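Uncharacterized conserved protein (Methanococcus maripaludis S2, PDB 3C2Q) catalyses the conversion of L-ornithine to L-proline with release of ammonia, using NAD(+) as cofactor. Local coordinates at residues Ala139-Pro144 and Lys275-Leu280; Ala166-Asn171 and Pro240-Gly245. All coordinates share one frame; numbering follows the deposited sequence.

Contact 1. Residues Ala139-Pro144 and Lys275-Leu280; sequences AIVGGP and KMVIML
Residues A139-G142 and M276-L280 run as parallel strands, 4.6 Å apart at the closest approach of their axes and inclined by 17°, joined by backbone hydrogen bonds from A139 N to M276 O onward, with G143 N to L280 O adding a fifth just past the strand. The bond from L280 N to V141 O is the shortest, at 2.7 Å. On one face, V141 and V277 meet methyl to methyl, CG2 of V141 lying 3.7 Å from CG1 of V277. The torsions explain this: V141 CG2 sits beside its own backbone N and V277 CG1 beside its own carbonyl carbon (chi1 174°). These strands are the central pair of a Rossmann sheet of order 3-2-1-4-5-6, and helix 283-292 covers this face, with H285 and T289 against V141. On the opposite face, I140 lies alongside I278, I140 CD1 being 3.8 Å from I278 CB. Farther along, I140 CG2 touches L280 CD1 at 3.7 Å. An alanine at I140 would remove both methyls and would probably leave a gap against I278 CB and L280 CD1. M123 of helix 112-133 packs on I278.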
ATOM      1  N   ALA B 139      24.197  -7.523  10.790  1.00 21.07           N
ATOM      2  CA  ALA B 139      24.281  -7.234   9.361  1.00 20.14           C
ATOM      3  C   ALA B 139      23.104  -6.337   8.939  1.00 19.79           C
ATOM      4  O   ALA B 139      21.986  -6.469   9.470  1.00 19.56           O
ATOM      5  CB  ALA B 139      24.273  -8.532   8.530  1.00 19.83           C
ATOM      6  N   ILE B 140      23.374  -5.453   7.986  1.00 18.74           N
ATOM      7  CA  ILE B 140      22.343  -4.595   7.369  1.00 19.57           C
ATOM      8  C   ILE B 140      22.110  -5.068   5.969  1.00 18.93           C
ATOM      9  O   ILE B 140      23.067  -5.330   5.199  1.00 18.77           O
ATOM     10  CB  ILE B 140      22.786  -3.090   7.294  1.00 19.36           C
ATOM     11  CG1 ILE B 140      23.041  -2.504   8.689  1.00 21.47           C
ATOM     12  CG2 ILE B 140      21.788  -2.228   6.475  1.00 19.80           C
ATOM     13  CD1 ILE B 140      21.856  -2.556   9.680  1.00 22.59           C
ATOM     14  N   VAL B 141      20.838  -5.156   5.615  1.00 18.18           N
ATOM     15  CA  VAL B 141      20.457  -5.445   4.253  1.00 18.53           C
ATOM     16  C   VAL B 141      19.738  -4.176   3.796  1.00 18.52           C
ATOM     17  O   VAL B 141      18.803  -3.731   4.467  1.00 18.33           O
ATOM     18  CB  VAL B 141      19.508  -6.693   4.222  1.00 19.71           C
ATOM     19  CG1 VAL B 141      19.038  -6.992   2.842  1.00 22.12           C
ATOM     20  CG2 VAL B 141      20.221  -7.937   4.798  1.00 20.19           C
ATOM     21  N   GLY B 142      20.150  -3.581   2.677  1.00 16.23           N
ATOM     22  CA  GLY B 142      19.593  -2.264   2.370  1.00 17.56           C
ATOM     23  C   GLY B 142      19.329  -1.976   0.910  1.00 17.51           C
ATOM     24  O   GLY B 142      20.015  -2.524   0.029  1.00 18.19           O
ATOM     25  N   GLY B 143      18.322  -1.147   0.643  1.00 16.92           N
ATOM     26  CA  GLY B 143      18.047  -0.704  -0.729  1.00 16.96           C
ATOM     27  C   GLY B 143      18.313   0.784  -0.879  1.00 17.14           C
ATOM     28  O   GLY B 143      18.500   1.490   0.120  1.00 17.72           O
ATOM     29  N   PRO B 144      18.307   1.279  -2.117  1.00 17.33           N
ATOM     30  CA  PRO B 144      18.685   2.665  -2.360  1.00 17.44           C
ATOM     31  C   PRO B 144      17.755   3.711  -1.742  1.00 17.94           C
ATOM     32  O   PRO B 144      18.160   4.867  -1.630  1.00 17.07           O
ATOM     33  CB  PRO B 144      18.658   2.771  -3.893  1.00 16.46           C
ATOM     34  CG  PRO B 144      17.698   1.700  -4.341  1.00 17.39           C
ATOM     35  CD  PRO B 144      17.955   0.574  -3.374  1.00 17.25           C
ATOM     36  N   LYS B 275      24.173 -12.093  14.962  1.00 22.62           N
ATOM     37  CA  LYS B 275      23.139 -12.109  16.013  1.00 23.81           C
ATOM     38  C   LYS B 275      21.833 -11.393  15.600  1.00 23.30           C
ATOM     39  O   LYS B 275      20.769 -11.691  16.125  1.00 22.46           O
ATOM     40  CB  LYS B 275      23.668 -11.458  17.290  1.00 24.11           C
ATOM     41  CG  LYS B 275      24.763 -12.276  17.987  1.00 30.71           C
ATOM     42  CD  LYS B 275      24.194 -13.498  18.664  1.00 38.51           C
ATOM     43  CE  LYS B 275      23.951 -13.214  20.150  1.00 44.54           C
ATOM     44  NZ  LYS B 275      25.131 -13.618  21.019  1.00 46.16           N
HETATM   45  N   MSE B 276      21.941 -10.453  14.672  1.00 23.56           N
HETATM   46  CA  MSE B 276      20.781  -9.662  14.223  1.00 25.66           C
HETATM   47  C   MSE B 276      20.953  -9.227  12.779  1.00 22.17           C
HETATM   48  O   MSE B 276      22.061  -8.891  12.345  1.00 21.49           O
HETATM   49  CB  MSE B 276      20.591  -8.424  15.103  1.00 24.38           C
HETATM   50  CG  MSE B 276      19.404  -7.505  14.698  1.00 27.68           C
HETATM   51 SE   MSE B 276      19.316  -6.002  16.009  1.00 40.25          SE
HETATM   52  CE  MSE B 276      17.412  -5.905  16.368  1.00 33.30           C
ATOM     53  N   VAL B 277      19.845  -9.209  12.037  1.00 20.17           N
ATOM     54  CA  VAL B 277      19.867  -8.709  10.669  1.00 19.44           C
ATOM     55  C   VAL B 277      18.769  -7.659  10.569  1.00 18.86           C
ATOM     56  O   VAL B 277      17.635  -7.921  10.962  1.00 18.61           O
ATOM     57  CB  VAL B 277      19.621  -9.799   9.639  1.00 19.34           C
ATOM     58  CG1 VAL B 277      19.509  -9.150   8.211  1.00 17.74           C
ATOM     59  CG2 VAL B 277      20.761 -10.853   9.682  1.00 19.58           C
ATOM     60  N   ILE B 278      19.129  -6.454  10.150  1.00 18.95           N
ATOM     61  CA  ILE B 278      18.152  -5.384   9.974  1.00 18.85           C
ATOM     62  C   ILE B 278      18.014  -5.100   8.479  1.00 19.24           C
ATOM     63  O   ILE B 278      18.998  -4.770   7.811  1.00 18.39           O
ATOM     64  CB  ILE B 278      18.546  -4.084  10.694  1.00 19.75           C
ATOM     65  CG1 ILE B 278      18.733  -4.339  12.190  1.00 20.03           C
ATOM     66  CG2 ILE B 278      17.439  -3.012  10.457  1.00 18.57           C
ATOM     67  CD1 ILE B 278      19.223  -3.148  13.005  1.00 21.33           C
HETATM   68  N   MSE B 279      16.800  -5.249   7.961  1.00 18.49           N
HETATM   69  CA  MSE B 279      16.546  -5.114   6.529  1.00 20.46           C
HETATM   70  C   MSE B 279      15.871  -3.775   6.327  1.00 18.80           C
HETATM   71  O   MSE B 279      14.871  -3.507   7.001  1.00 16.65           O
HETATM   72  CB  MSE B 279      15.599  -6.217   6.055  1.00 20.07           C
HETATM   73  CG  MSE B 279      16.183  -7.608   6.236  1.00 23.27           C
HETATM   74 SE   MSE B 279      14.693  -8.888   6.387  1.00 31.64          SE
HETATM   75  CE  MSE B 279      15.885 -10.484   6.384  1.00 26.19           C
ATOM     76  N   LEU B 280      16.420  -2.934   5.431  1.00 17.46           N
ATOM     77  CA  LEU B 280      15.966  -1.538   5.301  1.00 17.61           C
ATOM     78  C   LEU B 280      15.512  -1.238   3.868  1.00 17.51           C
ATOM     79  O   LEU B 280      16.341  -1.104   2.965  1.00 16.43           O
ATOM     80  CB  LEU B 280      17.092  -0.556   5.677  1.00 18.39           C
ATOM     81  CG  LEU B 280      17.727  -0.669   7.076  1.00 19.10           C
ATOM     82  CD1 LEU B 280      19.035   0.126   7.222  1.00 21.09           C
ATOM     83  CD2 LEU B 280      16.670  -0.180   8.065  1.00 17.75           C
TER

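Contact 2. Residues Ala166-Asn171 and Pro240-Gly245; sequences AILAGN and PYVLAG
A166 CA makes a CH...O contact to P240 O. The same carbonyl takes the I167 N-H, in the carbonyl plane, with I167 N 3.1 Å from P240 O. I167 O then accepts from V242 N at 2.9 Å, fixing the parallel register. Beside that bond stands CB of Y241; its CG lies between the backbone N and the carbonyl carbon (chi1 51°), and the ring leads away from I167 to pack on M231 and C234 of helix 230-237, its OH bonded to D255. L168 faces the other side of the sheet, where it runs alongside V242: L168 CD2 rests 3.6 Å from V242 CB and equally near V242 CG2. The two strands are strands 2 and 3 of the Rossmann order 3-2-1-4-5-6, strand 241-244 lying at the edge of the sheet within this chain, and helix 260-271 packs on this L168-V242 face. A169 continues the ladder, its N 3.0 Å from V242 O and its O 2.9 Å from A244 N; H285 NE2 adds a weak hydrogen bond to A169 O. The small CB of A169 meets L243 CD2 at 4.1 Å, and L243 CD2 also touches G170 O. G170 is the N-cap of helix 171-183. Next to it, N171 N and A244 O are bridged by a water rather than bonded directly, the water accepting from N171 N at 2.9 Å and donating to A244 O at 2.6 Å. The amide of N171, a probable NAD(+) ligand by analogy with relatives, is held at both ends, OD1 by I253 N and ND2 by G251 O, which would fix its rotation. A244 also packs on I247 of the second subunit.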
ATOM      1  N   ALA B 166      28.430  -6.155   8.697  1.00 21.42           N
ATOM      2  CA  ALA B 166      28.321  -6.510   7.304  1.00 20.38           C
ATOM      3  C   ALA B 166      27.208  -5.711   6.662  1.00 20.05           C
ATOM      4  O   ALA B 166      26.225  -5.376   7.335  1.00 18.99           O
ATOM      5  CB  ALA B 166      28.049  -8.055   7.114  1.00 20.49           C
ATOM      6  N   ILE B 167      27.358  -5.450   5.363  1.00 20.13           N
ATOM      7  CA  ILE B 167      26.280  -4.837   4.540  1.00 20.17           C
ATOM      8  C   ILE B 167      26.043  -5.633   3.273  1.00 20.44           C
ATOM      9  O   ILE B 167      26.971  -5.895   2.503  1.00 21.19           O
ATOM     10  CB  ILE B 167      26.578  -3.353   4.152  1.00 19.56           C
ATOM     11  CG1 ILE B 167      26.631  -2.480   5.421  1.00 20.19           C
ATOM     12  CG2 ILE B 167      25.490  -2.819   3.151  1.00 20.58           C
ATOM     13  CD1 ILE B 167      26.783  -0.983   5.149  1.00 20.62           C
ATOM     14  N   LEU B 168      24.799  -6.051   3.060  1.00 19.75           N
ATOM     15  CA  LEU B 168      24.409  -6.722   1.846  1.00 20.06           C
ATOM     16  C   LEU B 168      23.484  -5.775   1.090  1.00 20.09           C
ATOM     17  O   LEU B 168      22.536  -5.258   1.677  1.00 18.85           O
ATOM     18  CB  LEU B 168      23.663  -8.012   2.188  1.00 20.69           C
ATOM     19  CG  LEU B 168      24.365  -8.931   3.190  1.00 22.99           C
ATOM     20  CD1 LEU B 168      23.535 -10.189   3.372  1.00 22.31           C
ATOM     21  CD2 LEU B 168      25.761  -9.277   2.686  1.00 24.03           C
ATOM     22  N   ALA B 169      23.755  -5.538  -0.185  1.00 19.38           N
ATOM     23  CA  ALA B 169      22.979  -4.543  -0.928  1.00 20.60           C
ATOM     24  C   ALA B 169      23.228  -4.815  -2.396  1.00 21.51           C
ATOM     25  O   ALA B 169      23.741  -5.899  -2.737  1.00 20.79           O
ATOM     26  CB  ALA B 169      23.402  -3.113  -0.519  1.00 19.99           C
ATOM     27  N   GLY B 170      22.818  -3.882  -3.254  1.00 20.93           N
ATOM     28  CA  GLY B 170      23.059  -3.959  -4.678  1.00 21.10           C
ATOM     29  C   GLY B 170      23.854  -2.748  -5.147  1.00 20.55           C
ATOM     30  O   GLY B 170      24.273  -1.919  -4.343  1.00 20.68           O
ATOM     31  N   ASN B 171      23.984  -2.632  -6.463  1.00 19.93           N
ATOM     32  CA  ASN B 171      24.671  -1.539  -7.121  1.00 19.62           C
ATOM     33  C   ASN B 171      23.999  -0.218  -6.791  1.00 20.27           C
ATOM     34  O   ASN B 171      24.671   0.801  -6.634  1.00 19.50           O
ATOM     35  CB  ASN B 171      24.622  -1.730  -8.648  1.00 19.50           C
ATOM     36  CG  ASN B 171      25.566  -0.763  -9.398  1.00 18.94           C
ATOM     37  OD1 ASN B 171      26.756  -0.814  -9.211  1.00 19.80           O
ATOM     38  ND2 ASN B 171      25.016   0.090 -10.255  1.00 20.01           N
ATOM     39  N   PRO B 240      32.942  -5.772   5.848  1.00 27.02           N
ATOM     40  CA  PRO B 240      32.724  -6.423   4.567  1.00 27.05           C
ATOM     41  C   PRO B 240      31.337  -6.084   4.007  1.00 26.51           C
ATOM     42  O   PRO B 240      30.396  -5.867   4.772  1.00 26.03           O
ATOM     43  CB  PRO B 240      32.768  -7.912   4.919  1.00 26.62           C
ATOM     44  CG  PRO B 240      32.353  -7.975   6.305  1.00 28.21           C
ATOM     45  CD  PRO B 240      32.930  -6.737   6.962  1.00 27.16           C
ATOM     46  N   TYR B 241      31.238  -6.017   2.693  1.00 26.55           N
ATOM     47  CA  TYR B 241      29.944  -5.831   2.051  1.00 26.58           C
ATOM     48  C   TYR B 241      29.840  -6.782   0.886  1.00 26.94           C
ATOM     49  O   TYR B 241      30.866  -7.277   0.364  1.00 27.35           O
ATOM     50  CB  TYR B 241      29.721  -4.377   1.614  1.00 26.44           C
ATOM     51  CG  TYR B 241      30.850  -3.772   0.800  1.00 25.98           C
ATOM     52  CD1 TYR B 241      30.910  -3.952  -0.572  1.00 23.85           C
ATOM     53  CD2 TYR B 241      31.838  -2.985   1.413  1.00 26.50           C
ATOM     54  CE1 TYR B 241      31.940  -3.404  -1.329  1.00 26.49           C
ATOM     55  CE2 TYR B 241      32.866  -2.420   0.667  1.00 26.73           C
ATOM     56  CZ  TYR B 241      32.916  -2.648  -0.701  1.00 26.84           C
ATOM     57  OH  TYR B 241      33.917  -2.101  -1.455  1.00 26.97           O
ATOM     58  N   VAL B 242      28.608  -7.061   0.480  1.00 25.11           N
ATOM     59  CA  VAL B 242      28.378  -7.886  -0.673  1.00 24.83           C
ATOM     60  C   VAL B 242      27.404  -7.099  -1.524  1.00 24.33           C
ATOM     61  O   VAL B 242      26.305  -6.799  -1.058  1.00 24.58           O
ATOM     62  CB  VAL B 242      27.761  -9.262  -0.263  1.00 25.46           C
ATOM     63  CG1 VAL B 242      27.467 -10.110  -1.484  1.00 25.39           C
ATOM     64  CG2 VAL B 242      28.655 -10.016   0.729  1.00 26.04           C
ATOM     65  N   LEU B 243      27.807  -6.728  -2.733  1.00 23.06           N
ATOM     66  CA  LEU B 243      26.930  -6.020  -3.637  1.00 23.07           C
ATOM     67  C   LEU B 243      26.521  -6.987  -4.733  1.00 23.43           C
ATOM     68  O   LEU B 243      27.362  -7.405  -5.554  1.00 23.45           O
ATOM     69  CB  LEU B 243      27.626  -4.780  -4.238  1.00 22.24           C
ATOM     70  CG  LEU B 243      28.157  -3.723  -3.266  1.00 21.53           C
ATOM     71  CD1 LEU B 243      28.781  -2.578  -4.086  1.00 20.47           C
ATOM     72  CD2 LEU B 243      27.051  -3.222  -2.310  1.00 18.30           C
ATOM     73  N   ALA B 244      25.240  -7.363  -4.742  1.00 22.16           N
ATOM     74  CA  ALA B 244      24.733  -8.315  -5.724  1.00 21.53           C
ATOM     75  C   ALA B 244      24.261  -7.560  -6.951  1.00 21.69           C
ATOM     76  O   ALA B 244      23.495  -6.608  -6.830  1.00 22.31           O
ATOM     77  CB  ALA B 244      23.599  -9.142  -5.123  1.00 21.97           C
ATOM     78  N   GLY B 245      24.744  -7.968  -8.125  1.00 20.82           N
ATOM     79  CA  GLY B 245      24.297  -7.408  -9.399  1.00 21.54           C
ATOM     80  C   GLY B 245      22.857  -7.790  -9.700  1.00 22.70           C
ATOM     81  O   GLY B 245      22.354  -8.790  -9.180  1.00 22.67           O
TER
HETATM   82  O   HOH W   1      22.506  -4.558  -8.124  1.00 21.73           O

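In the fold
Contacts 1 and 2 belong to one parallel sheet and are joined where strand 138-142 runs beside strand 166-170; probable hydrogen bonds link I140 O to L168 N and I140 N to A166 O. Contact 2 is nested within the chain loop that contact 1 closes. Both are mainly buried, but contact 1 is wholly so, in the middle of the sheet, whereas contact 2 includes the outermost strand 241-244 of this chain's sheet and the exposed P240. Between the two segments the side chains meet through apolar groups in both contacts; the polar features of contact 2 lie at its ends and toward other elements. H285, probably an NAD(+) ligand, borders both contacts.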